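Side-chain contacts in ribosomal protein uL16 3-hydroxylase (Escherichia coli, PDB 4CCL), which hydroxylates an arginine of ribosomal protein uL16 at C-3, as a homodimeric iron- and 2-oxoglutarate-dependent oxygenase that regulates growth: residues N29-P34 with A94-P99; G42-S47 with W79-Q84; M112-V117 with G138-R143; L148-H153 with G184-G189. All blocks are in the same frame, centred on the assembly; numbering follows the deposited sequence.

Contact 1: residues N29-P34 with A94-P99; sequences NNFIDP and AALMRP
Phe-31 and Leu-96 reach for each other from opposite directions, and the leucine meets the rim of the phenyl ring rather than its face. Methyl CD2 of Leu-96 lies near the ring plane, 4.1 Å from CE1 of Phe-31. The ring is carried to this position by its first torsion: with CG anti to the backbone N (chi1 180°), the side chain extends from the loop and its far end approaches the segment 94-99. The second branch of the leucine serves a different neighbour, CD1 standing 4.5 Å from CG of Pro-34, whose CB already points to the other segment. One forked side chain thus spans an aromatic edge and a proline ring, a task for which leucine, with two methyls at its tip, is well shaped. The contact is wholly apolar. Tyr-198 of strand 195-202 touches both Leu-96 and Pro-34, while Ile-134 of strand 131-135 touches both Phe-31 and Leu-96, so the cluster rests on two adjacent strands of the large antiparallel sheet. It joins the loop before helix 37-45 to the loop after helix 91-94, on the outer side of the double-stranded beta-helix (cupin) fold of a JmjC oxygenase.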
# COMPACT_ATOMS: atom_id res chain seq x y z
N ASN B 29 41.12 19.72 -9.55
CA ASN B 29 42.49 20.19 -9.50
C ASN B 29 42.74 20.99 -8.23
O ASN B 29 41.91 21.80 -7.84
CB ASN B 29 42.81 21.07 -10.72
CG ASN B 29 42.69 20.32 -12.03
OD1 ASN B 29 42.85 19.10 -12.08
ND2 ASN B 29 42.42 21.05 -13.10
N ASN B 30 43.90 20.76 -7.62
CA ASN B 30 44.26 21.38 -6.35
C ASN B 30 43.11 21.28 -5.36
O ASN B 30 42.56 22.29 -4.93
CB ASN B 30 44.66 22.84 -6.55
CG ASN B 30 45.74 23.01 -7.60
OD1 ASN B 30 45.52 23.63 -8.64
ND2 ASN B 30 46.91 22.45 -7.33
N PHE B 31 42.76 20.05 -4.99
CA PHE B 31 41.56 19.83 -4.21
C PHE B 31 41.75 20.26 -2.76
O PHE B 31 42.65 19.79 -2.07
CB PHE B 31 41.13 18.36 -4.29
CG PHE B 31 39.90 18.05 -3.49
CD1 PHE B 31 38.64 18.42 -3.96
CD2 PHE B 31 39.98 17.38 -2.29
CE1 PHE B 31 37.51 18.13 -3.23
CE2 PHE B 31 38.85 17.09 -1.56
CZ PHE B 31 37.61 17.46 -2.03
N ILE B 32 40.88 21.16 -2.32
CA ILE B 32 40.89 21.65 -0.96
C ILE B 32 39.66 21.12 -0.25
O ILE B 32 38.53 21.42 -0.65
CB ILE B 32 40.89 23.18 -0.91
CG1 ILE B 32 42.04 23.73 -1.75
CG2 ILE B 32 40.99 23.65 0.53
CD1 ILE B 32 41.74 25.06 -2.39
N ASP B 33 39.88 20.31 0.78
CA ASP B 33 38.79 19.67 1.50
C ASP B 33 37.85 20.69 2.13
O ASP B 33 38.29 21.66 2.75
CB ASP B 33 39.34 18.73 2.57
CG ASP B 33 40.14 17.59 1.97
OD1 ASP B 33 41.04 17.85 1.14
OD2 ASP B 33 39.86 16.42 2.32
N PRO B 34 36.53 20.48 1.95
CA PRO B 34 35.52 21.40 2.48
C PRO B 34 35.48 21.37 4.00
O PRO B 34 35.11 22.36 4.63
CB PRO B 34 34.22 20.86 1.89
CG PRO B 34 34.48 19.42 1.65
CD PRO B 34 35.93 19.33 1.27
N ALA B 94 28.33 21.22 1.19
CA ALA B 94 27.22 21.32 0.25
C ALA B 94 27.70 21.82 -1.10
O ALA B 94 27.18 21.42 -2.14
CB ALA B 94 26.13 22.24 0.80
N ALA B 95 28.71 22.70 -1.08
CA ALA B 95 29.31 23.19 -2.33
C ALA B 95 29.82 22.07 -3.26
O ALA B 95 29.82 22.24 -4.48
CB ALA B 95 30.41 24.18 -2.04
N LEU B 96 30.25 20.95 -2.68
CA LEU B 96 30.76 19.83 -3.47
C LEU B 96 29.72 19.21 -4.40
O LEU B 96 30.07 18.59 -5.40
CB LEU B 96 31.33 18.74 -2.55
CG LEU B 96 32.85 18.52 -2.51
CD1 LEU B 96 33.18 17.14 -1.96
CD2 LEU B 96 33.47 18.73 -3.88
N MSE B 97 28.44 19.39 -4.07
CA MSE B 97 27.35 18.78 -4.81
C MSE B 97 27.11 19.47 -6.15
O MSE B 97 26.79 18.82 -7.15
CB MSE B 97 26.07 18.80 -3.97
CG MSE B 97 26.21 18.12 -2.62
SE MSE B 97 25.45 16.33 -2.59
CE MSE B 97 23.56 16.80 -2.72
N ARG B 98 27.26 20.79 -6.16
CA ARG B 98 26.99 21.63 -7.34
C ARG B 98 27.55 21.16 -8.70
O ARG B 98 26.83 21.22 -9.70
CB ARG B 98 27.36 23.09 -7.08
CG ARG B 98 26.32 23.87 -6.28
CD ARG B 98 26.65 25.35 -6.20
NE ARG B 98 27.64 25.65 -5.17
CZ ARG B 98 28.75 26.36 -5.37
NH1 ARG B 98 29.02 26.84 -6.58
NH2 ARG B 98 29.59 26.58 -4.37
N PRO B 99 28.82 20.71 -8.76
CA PRO B 99 29.35 20.26 -10.05
C PRO B 99 28.60 19.07 -10.67
O PRO B 99 28.72 18.83 -11.87
CB PRO B 99 30.78 19.84 -9.71
CG PRO B 99 31.14 20.67 -8.53
CD PRO B 99 29.88 20.79 -7.73

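Contact 2: residues G42-S47 with W79-Q84; sequences GLAMES and WSLLVQ
Ala-44 presses its single methyl against two aliphatic side chains of the strand 79-83, Val-83 and Leu-81. The closer approach is to Val-83, whose CG2 comes within 3.9 Å of CB of Ala-44. In that valine CG1 stands anti to the backbone N (chi1 175°), so that CG2, anti to the carbonyl carbon, is the methyl that meets the helix. Leu-81 uses both of its methyls: CD2 is 4.1 Å and CD1 4.2 Å from CB of Ala-44. Its CG is anti to the backbone N (chi1 170°), and a chi2 of 60° turns the fork so that the alanine methyl lies almost equally far from both tips. Since Leu-81 and Val-83 are two residues apart on an extended strand, their side chains leave the same face, and one small residue can touch both. Alanine suits the helix here because its short side chain lets the backbones come close, 6.6 Å between CA of Ala-44 and CA of Val-83. All three residues are buried. Helix 37-45 therefore lies with its last turn against one face of the large antiparallel sheet, where strand 79-83 runs between strands 51-57 and 108-116.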
# COMPACT_ATOMS: atom_id res chain seq x y z
N GLY B 42 33.28 16.40 15.56
CA GLY B 42 32.33 17.23 16.28
C GLY B 42 30.95 17.12 15.68
O GLY B 42 29.95 17.08 16.41
N LEU B 43 30.88 17.06 14.36
CA LEU B 43 29.61 16.90 13.67
C LEU B 43 28.99 15.54 13.97
O LEU B 43 27.77 15.39 14.00
CB LEU B 43 29.79 17.08 12.16
CG LEU B 43 28.77 17.97 11.45
CD1 LEU B 43 27.42 17.28 11.35
CD2 LEU B 43 28.64 19.30 12.17
N ALA B 44 29.85 14.55 14.21
CA ALA B 44 29.39 13.20 14.52
C ALA B 44 28.96 13.09 15.98
O ALA B 44 28.26 12.16 16.36
CB ALA B 44 30.48 12.18 14.22
N MSE B 45 29.38 14.06 16.79
CA MSE B 45 28.94 14.10 18.18
C MSE B 45 27.48 14.53 18.30
O MSE B 45 26.81 14.23 19.29
CB MSE B 45 29.84 15.02 19.00
CG MSE B 45 31.27 14.52 19.10
SE MSE B 45 32.45 15.69 20.11
CE MSE B 45 34.10 14.66 19.94
N GLU B 46 26.99 15.24 17.29
CA GLU B 46 25.62 15.75 17.30
C GLU B 46 24.59 14.63 17.19
O GLU B 46 24.82 13.64 16.49
CB GLU B 46 25.43 16.79 16.19
CG GLU B 46 26.60 17.77 16.03
CD GLU B 46 26.59 18.90 17.05
OE1 GLU B 46 26.01 18.73 18.14
OE2 GLU B 46 27.17 19.97 16.76
N SER B 47 23.46 14.79 17.87
CA SER B 47 22.47 13.72 18.00
C SER B 47 21.51 13.59 16.82
O SER B 47 20.85 12.55 16.67
CB SER B 47 21.69 13.87 19.30
OG SER B 47 21.05 15.14 19.37
N TRP B 79 40.25 1.44 11.60
CA TRP B 79 38.90 1.94 11.85
C TRP B 79 38.51 3.11 10.96
O TRP B 79 39.37 3.79 10.40
CB TRP B 79 38.70 2.30 13.33
CG TRP B 79 39.54 3.44 13.82
CD1 TRP B 79 40.76 3.37 14.41
CD2 TRP B 79 39.19 4.84 13.77
NE1 TRP B 79 41.21 4.63 14.72
CE2 TRP B 79 40.27 5.55 14.34
CE3 TRP B 79 38.09 5.55 13.29
CZ2 TRP B 79 40.26 6.94 14.46
CZ3 TRP B 79 38.09 6.93 13.41
CH2 TRP B 79 39.17 7.61 13.98
N SER B 80 37.20 3.33 10.83
CA SER B 80 36.71 4.45 10.04
C SER B 80 35.40 5.04 10.58
O SER B 80 34.52 4.31 11.04
CB SER B 80 36.53 4.02 8.58
OG SER B 80 36.02 5.09 7.79
N LEU B 81 35.30 6.36 10.49
CA LEU B 81 34.10 7.08 10.88
C LEU B 81 33.32 7.50 9.64
O LEU B 81 33.85 8.19 8.77
CB LEU B 81 34.47 8.32 11.71
CG LEU B 81 33.34 9.31 12.00
CD1 LEU B 81 32.21 8.64 12.77
CD2 LEU B 81 33.87 10.52 12.74
N LEU B 82 32.06 7.08 9.57
CA LEU B 82 31.18 7.42 8.45
C LEU B 82 30.04 8.33 8.89
O LEU B 82 29.29 8.01 9.80
CB LEU B 82 30.61 6.16 7.81
CG LEU B 82 31.56 5.27 7.00
CD1 LEU B 82 32.24 4.23 7.89
CD2 LEU B 82 30.82 4.60 5.86
N VAL B 83 29.91 9.47 8.22
CA VAL B 83 28.85 10.42 8.52
C VAL B 83 27.97 10.69 7.30
O VAL B 83 28.46 11.11 6.25
CB VAL B 83 29.42 11.76 9.04
CG1 VAL B 83 28.29 12.77 9.22
CG2 VAL B 83 30.17 11.54 10.34
N GLN B 84 26.67 10.44 7.45
CA GLN B 84 25.70 10.60 6.37
C GLN B 84 25.26 12.05 6.20
O GLN B 84 25.16 12.80 7.18
CB GLN B 84 24.47 9.75 6.65
CG GLN B 84 24.74 8.26 6.76
CD GLN B 84 24.91 7.60 5.41
OE1 GLN B 84 24.36 8.06 4.41
NE2 GLN B 84 25.67 6.51 5.38

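Contact 3: residues M112-V117 with G138-R143; sequences MISFSV and GRRRWR. With SO4 (sulfate ion), chain L.
The guanidinium of Arg-140 has the hydroxyl of Ser-116 over one face and a sulfate oxygen at its edge. OG of Ser-116 is 3.2 Å from NE of Arg-140, yet the angle is too poor for a hydrogen bond: the oxygen rests above the flat group instead of in line with an N-H. At the edge, NH1 of Arg-140 donates to O3 of the sulfate over 2.7 Å, with an N-H...O angle of 161°, and the sulfur itself lies in the guanidinium plane. A bend at chi3 (84°) in an otherwise extended part of the chain brings this edge round to the anion. Ser-114 adds a second grip, OG donating to O1 of the sulfate at 2.8 Å; a chi1 of 71° places that hydroxyl between the backbone N and the carbonyl carbon. O2 of the sulfate lies in the plane of the Trp-142 indole, at its edge, and CE of selenomethionine Met-112 stands 3.4 Å from the same oxygen. The amide oxygen of Asn-197 accepts bonds from NH1 of Arg-140 and NE1 of Trp-142, tying the two side chains together.

Arginine supplies charge and directed N-H groups, serine a small hydroxyl donor, and both are buried here. Ser-114 and Arg-140 are inferred to bind substrate. The sulfate, probably from the crystallisation liquor, is consistent with an anion pocket such as one receiving a carboxylate of 2-oxoglutarate, and its charge would probably help to balance that of the buried guanidinium.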
# COMPACT_ATOMS: atom_id res chain seq x y z
N MSE B 112 27.99 11.77 1.74
CA MSE B 112 28.45 11.14 2.97
C MSE B 112 29.98 11.14 3.04
O MSE B 112 30.65 10.86 2.05
CB MSE B 112 27.86 9.72 3.13
CG MSE B 112 28.71 8.57 2.60
SE MSE B 112 30.05 7.91 3.87
CE MSE B 112 30.81 6.50 2.76
N ILE B 113 30.52 11.48 4.21
CA ILE B 113 31.97 11.59 4.37
C ILE B 113 32.52 10.49 5.26
O ILE B 113 31.93 10.16 6.29
CB ILE B 113 32.36 12.96 4.97
CG1 ILE B 113 31.84 14.09 4.09
CG2 ILE B 113 33.88 13.07 5.13
CD1 ILE B 113 32.22 15.47 4.58
N SER B 114 33.65 9.91 4.88
CA SER B 114 34.32 8.95 5.75
C SER B 114 35.75 9.37 6.06
O SER B 114 36.49 9.78 5.17
CB SER B 114 34.31 7.55 5.13
OG SER B 114 35.18 7.46 4.02
N PHE B 115 36.13 9.29 7.33
CA PHE B 115 37.51 9.48 7.73
C PHE B 115 38.08 8.15 8.19
O PHE B 115 37.53 7.50 9.08
CB PHE B 115 37.64 10.51 8.86
CG PHE B 115 39.02 10.55 9.48
CD1 PHE B 115 40.08 11.16 8.82
CD2 PHE B 115 39.24 10.00 10.73
CE1 PHE B 115 41.34 11.20 9.39
CE2 PHE B 115 40.50 10.04 11.31
CZ PHE B 115 41.55 10.64 10.64
N SER B 116 39.19 7.73 7.59
CA SER B 116 39.79 6.45 7.94
C SER B 116 41.29 6.55 8.25
O SER B 116 42.05 7.15 7.50
CB SER B 116 39.54 5.42 6.84
OG SER B 116 39.89 5.94 5.56
N VAL B 117 41.69 5.95 9.36
CA VAL B 117 43.10 5.77 9.69
C VAL B 117 43.57 4.55 8.90
O VAL B 117 42.74 3.79 8.41
CB VAL B 117 43.26 5.54 11.20
CG1 VAL B 117 42.76 6.75 11.97
CG2 VAL B 117 42.53 4.29 11.62
N GLY B 138 45.09 12.73 2.24
CA GLY B 138 45.57 11.38 2.44
C GLY B 138 45.44 10.52 1.20
O GLY B 138 45.27 11.04 0.10
N ARG B 139 45.54 9.21 1.39
CA ARG B 139 45.44 8.27 0.28
C ARG B 139 44.73 6.98 0.67
O ARG B 139 44.83 6.52 1.81
CB ARG B 139 46.82 7.93 -0.29
CG ARG B 139 47.50 9.08 -1.02
CD ARG B 139 48.76 8.63 -1.74
NE ARG B 139 49.65 7.86 -0.87
CZ ARG B 139 49.94 6.58 -1.06
NH1 ARG B 139 49.43 5.93 -2.10
NH2 ARG B 139 50.75 5.95 -0.22
N ARG B 140 44.00 6.40 -0.28
CA ARG B 140 43.36 5.11 -0.07
C ARG B 140 43.59 4.20 -1.26
O ARG B 140 43.74 4.67 -2.39
CB ARG B 140 41.86 5.26 0.15
CG ARG B 140 41.49 6.24 1.24
CD ARG B 140 40.01 6.19 1.55
NE ARG B 140 39.68 5.11 2.48
CZ ARG B 140 38.45 4.66 2.69
NH1 ARG B 140 37.43 5.19 2.02
NH2 ARG B 140 38.23 3.69 3.56
N ARG B 141 43.63 2.91 -0.99
CA ARG B 141 43.61 1.91 -2.05
C ARG B 141 42.16 1.54 -2.30
O ARG B 141 41.45 1.11 -1.39
CB ARG B 141 44.40 0.68 -1.64
CG ARG B 141 44.43 -0.42 -2.69
CD ARG B 141 45.17 -1.63 -2.16
NE ARG B 141 45.23 -2.72 -3.13
CZ ARG B 141 45.75 -3.92 -2.87
NH1 ARG B 141 46.25 -4.17 -1.67
NH2 ARG B 141 45.76 -4.86 -3.80
N TRP B 142 41.72 1.74 -3.54
CA TRP B 142 40.39 1.37 -3.98
C TRP B 142 40.43 0.24 -5.00
O TRP B 142 41.26 0.23 -5.92
CB TRP B 142 39.63 2.58 -4.55
CG TRP B 142 38.93 3.37 -3.50
CD1 TRP B 142 39.32 4.55 -2.95
CD2 TRP B 142 37.69 3.00 -2.85
NE1 TRP B 142 38.41 4.96 -2.01
CE2 TRP B 142 37.42 4.05 -1.92
CE3 TRP B 142 36.82 1.93 -2.96
CZ2 TRP B 142 36.28 4.01 -1.12
CZ3 TRP B 142 35.69 1.91 -2.15
CH2 TRP B 142 35.43 2.95 -1.24
N ARG B 143 39.52 -0.70 -4.80
CA ARG B 143 39.40 -1.88 -5.64
C ARG B 143 37.95 -2.07 -6.06
O ARG B 143 37.04 -1.96 -5.24
CB ARG B 143 39.91 -3.12 -4.89
CG ARG B 143 41.38 -3.05 -4.50
CD ARG B 143 41.83 -4.26 -3.69
NE ARG B 143 41.77 -5.49 -4.47
CZ ARG B 143 40.83 -6.42 -4.33
NH1 ARG B 143 39.87 -6.27 -3.43
NH2 ARG B 143 40.85 -7.51 -5.09
S SO4 L . 33.86 4.64 2.32
O1 SO4 L . 34.10 6.02 1.91
O2 SO4 L . 32.78 4.07 1.52
O3 SO4 L . 35.06 3.84 2.11
O4 SO4 L . 33.49 4.62 3.73

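Contact 4: residues L148-H153 with G184-G189; sequences LQMKQH and GFPHEG
Residues 148-153 form an irregular loop that passes the turn leading into strand 187-191, closest at Leu-148 and Gly-184 (7.5 Å between their CA atoms), where glycine suits a phi of 103° that would jam a CB against the preceding carbonyl oxygen. The side-chain contact is between selenomethionine Met-150 and Pro-186, which cross at about a right angle. SE of Met-150 sits 3.8 Å from both CB and CG of Pro-186, equally far from both ends of that bond, and CE reaches CG of Pro-186 at 4.1 Å. The chain starts with CG between the backbone N and the carbonyl carbon (chi1 47°), runs extended through chi2, then bends at chi3, bringing the methyl to CG at the outer end of the proline ring. A long, unbranched side chain can adapt to the rigid proline in this way. Beyond the proline, the carbonyl oxygen of Phe-185 accepts a hydrogen bond from ND1 of His-187, 2.9 Å long, lying in the carbonyl plane and nearly in the imidazole plane. It fixes the ring's rotation. Because His-187 is an iron ligand, the bond is a second-shell interaction that orients the metal-binding ring, while the apolar contact joins the loop to the residue immediately before that ligand.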
# COMPACT_ATOMS: atom_id res chain seq x y z
N LEU B 148 28.97 -9.22 -11.04
CA LEU B 148 28.60 -10.62 -11.13
C LEU B 148 27.76 -10.95 -9.90
O LEU B 148 27.97 -10.36 -8.84
CB LEU B 148 29.84 -11.51 -11.13
CG LEU B 148 30.97 -11.23 -12.13
CD1 LEU B 148 32.21 -12.02 -11.77
CD2 LEU B 148 30.53 -11.55 -13.55
N GLN B 149 26.83 -11.88 -10.04
CA GLN B 149 25.99 -12.28 -8.92
C GLN B 149 26.83 -12.91 -7.82
O GLN B 149 27.59 -13.84 -8.06
CB GLN B 149 24.90 -13.25 -9.39
CG GLN B 149 23.80 -13.50 -8.38
N MSE B 150 26.69 -12.39 -6.60
CA MSE B 150 27.44 -12.90 -5.46
C MSE B 150 26.66 -12.79 -4.16
O MSE B 150 25.92 -11.83 -3.94
CB MSE B 150 28.79 -12.19 -5.35
CG MSE B 150 28.72 -10.67 -5.46
SE MSE B 150 30.48 -9.85 -5.46
CE MSE B 150 31.27 -10.80 -6.98
N LYS B 151 26.84 -13.78 -3.29
CA LYS B 151 26.10 -13.85 -2.03
C LYS B 151 26.61 -12.83 -1.01
O LYS B 151 27.81 -12.74 -0.76
CB LYS B 151 26.19 -15.26 -1.44
N GLN B 152 25.70 -12.06 -0.44
CA GLN B 152 26.05 -11.10 0.60
C GLN B 152 26.10 -11.77 1.97
O GLN B 152 25.20 -12.51 2.34
CB GLN B 152 25.06 -9.93 0.61
CG GLN B 152 25.19 -8.99 -0.59
CD GLN B 152 24.52 -7.65 -0.36
OE1 GLN B 152 23.44 -7.58 0.24
NE2 GLN B 152 25.15 -6.58 -0.83
N HIS B 153 27.15 -11.49 2.73
CA HIS B 153 27.32 -12.08 4.05
C HIS B 153 27.43 -11.00 5.12
O HIS B 153 27.67 -9.83 4.82
CB HIS B 153 28.50 -13.07 4.09
CG HIS B 153 29.83 -12.43 4.36
ND1 HIS B 153 30.81 -12.30 3.41
CD2 HIS B 153 30.35 -11.91 5.51
CE1 HIS B 153 31.88 -11.72 3.94
NE2 HIS B 153 31.62 -11.47 5.21
N GLY B 184 25.91 -2.50 -8.62
CA GLY B 184 26.14 -3.88 -8.98
C GLY B 184 27.60 -4.28 -9.00
O GLY B 184 27.93 -5.47 -9.11
N PHE B 185 28.49 -3.30 -8.91
CA PHE B 185 29.93 -3.57 -8.92
C PHE B 185 30.49 -3.61 -7.51
O PHE B 185 30.46 -2.61 -6.80
CB PHE B 185 30.67 -2.51 -9.75
CG PHE B 185 30.42 -2.60 -11.22
CD1 PHE B 185 29.27 -2.06 -11.78
CD2 PHE B 185 31.32 -3.23 -12.06
CE1 PHE B 185 29.03 -2.14 -13.13
CE2 PHE B 185 31.09 -3.32 -13.42
CZ PHE B 185 29.94 -2.78 -13.96
N PRO B 186 31.00 -4.78 -7.10
CA PRO B 186 31.59 -4.90 -5.76
C PRO B 186 32.82 -4.04 -5.64
O PRO B 186 33.65 -4.00 -6.55
CB PRO B 186 31.96 -6.39 -5.68
CG PRO B 186 32.12 -6.81 -7.09
CD PRO B 186 31.11 -6.03 -7.87
N HIS B 187 32.94 -3.33 -4.53
CA HIS B 187 34.08 -2.46 -4.31
C HIS B 187 34.50 -2.45 -2.85
O HIS B 187 33.70 -2.70 -1.95
CB HIS B 187 33.76 -1.04 -4.78
CG HIS B 187 32.51 -0.47 -4.20
ND1 HIS B 187 31.27 -0.67 -4.77
CD2 HIS B 187 32.30 0.28 -3.10
CE1 HIS B 187 30.35 -0.06 -4.04
NE2 HIS B 187 30.95 0.52 -3.02
N GLU B 188 35.78 -2.17 -2.63
CA GLU B 188 36.32 -2.09 -1.29
C GLU B 188 37.43 -1.06 -1.33
O GLU B 188 38.13 -0.95 -2.33
CB GLU B 188 36.90 -3.44 -0.88
CG GLU B 188 37.60 -3.43 0.46
CD GLU B 188 38.19 -4.78 0.83
OE1 GLU B 188 38.49 -5.57 -0.09
OE2 GLU B 188 38.35 -5.04 2.04
N GLY B 189 37.61 -0.32 -0.26
CA GLY B 189 38.74 0.58 -0.19
C GLY B 189 39.18 0.81 1.23
O GLY B 189 38.38 0.73 2.16

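Along the chain contact 2 is nested within the loop closed by contact 1, with about 20 Å between their centres; both close before contact 3 opens, and contact 3 closes before contact 4 opens. Contacts 2 and 3 share the large antiparallel sheet, where strands 79-83 and 108-116 are neighbours; their centres are 14 Å apart. Contacts 3 and 4 share the three-stranded sheet through strands 140-145 and 187-191, with centres 18 Å apart. Contact 3 thus bridges the two sheets of the JmjC core. Contacts 1 and 2 pack loops and a helix against the outer face of the large sheet, whereas contact 3 lines the probable substrate pocket and contact 4 holds the iron ligand His-187.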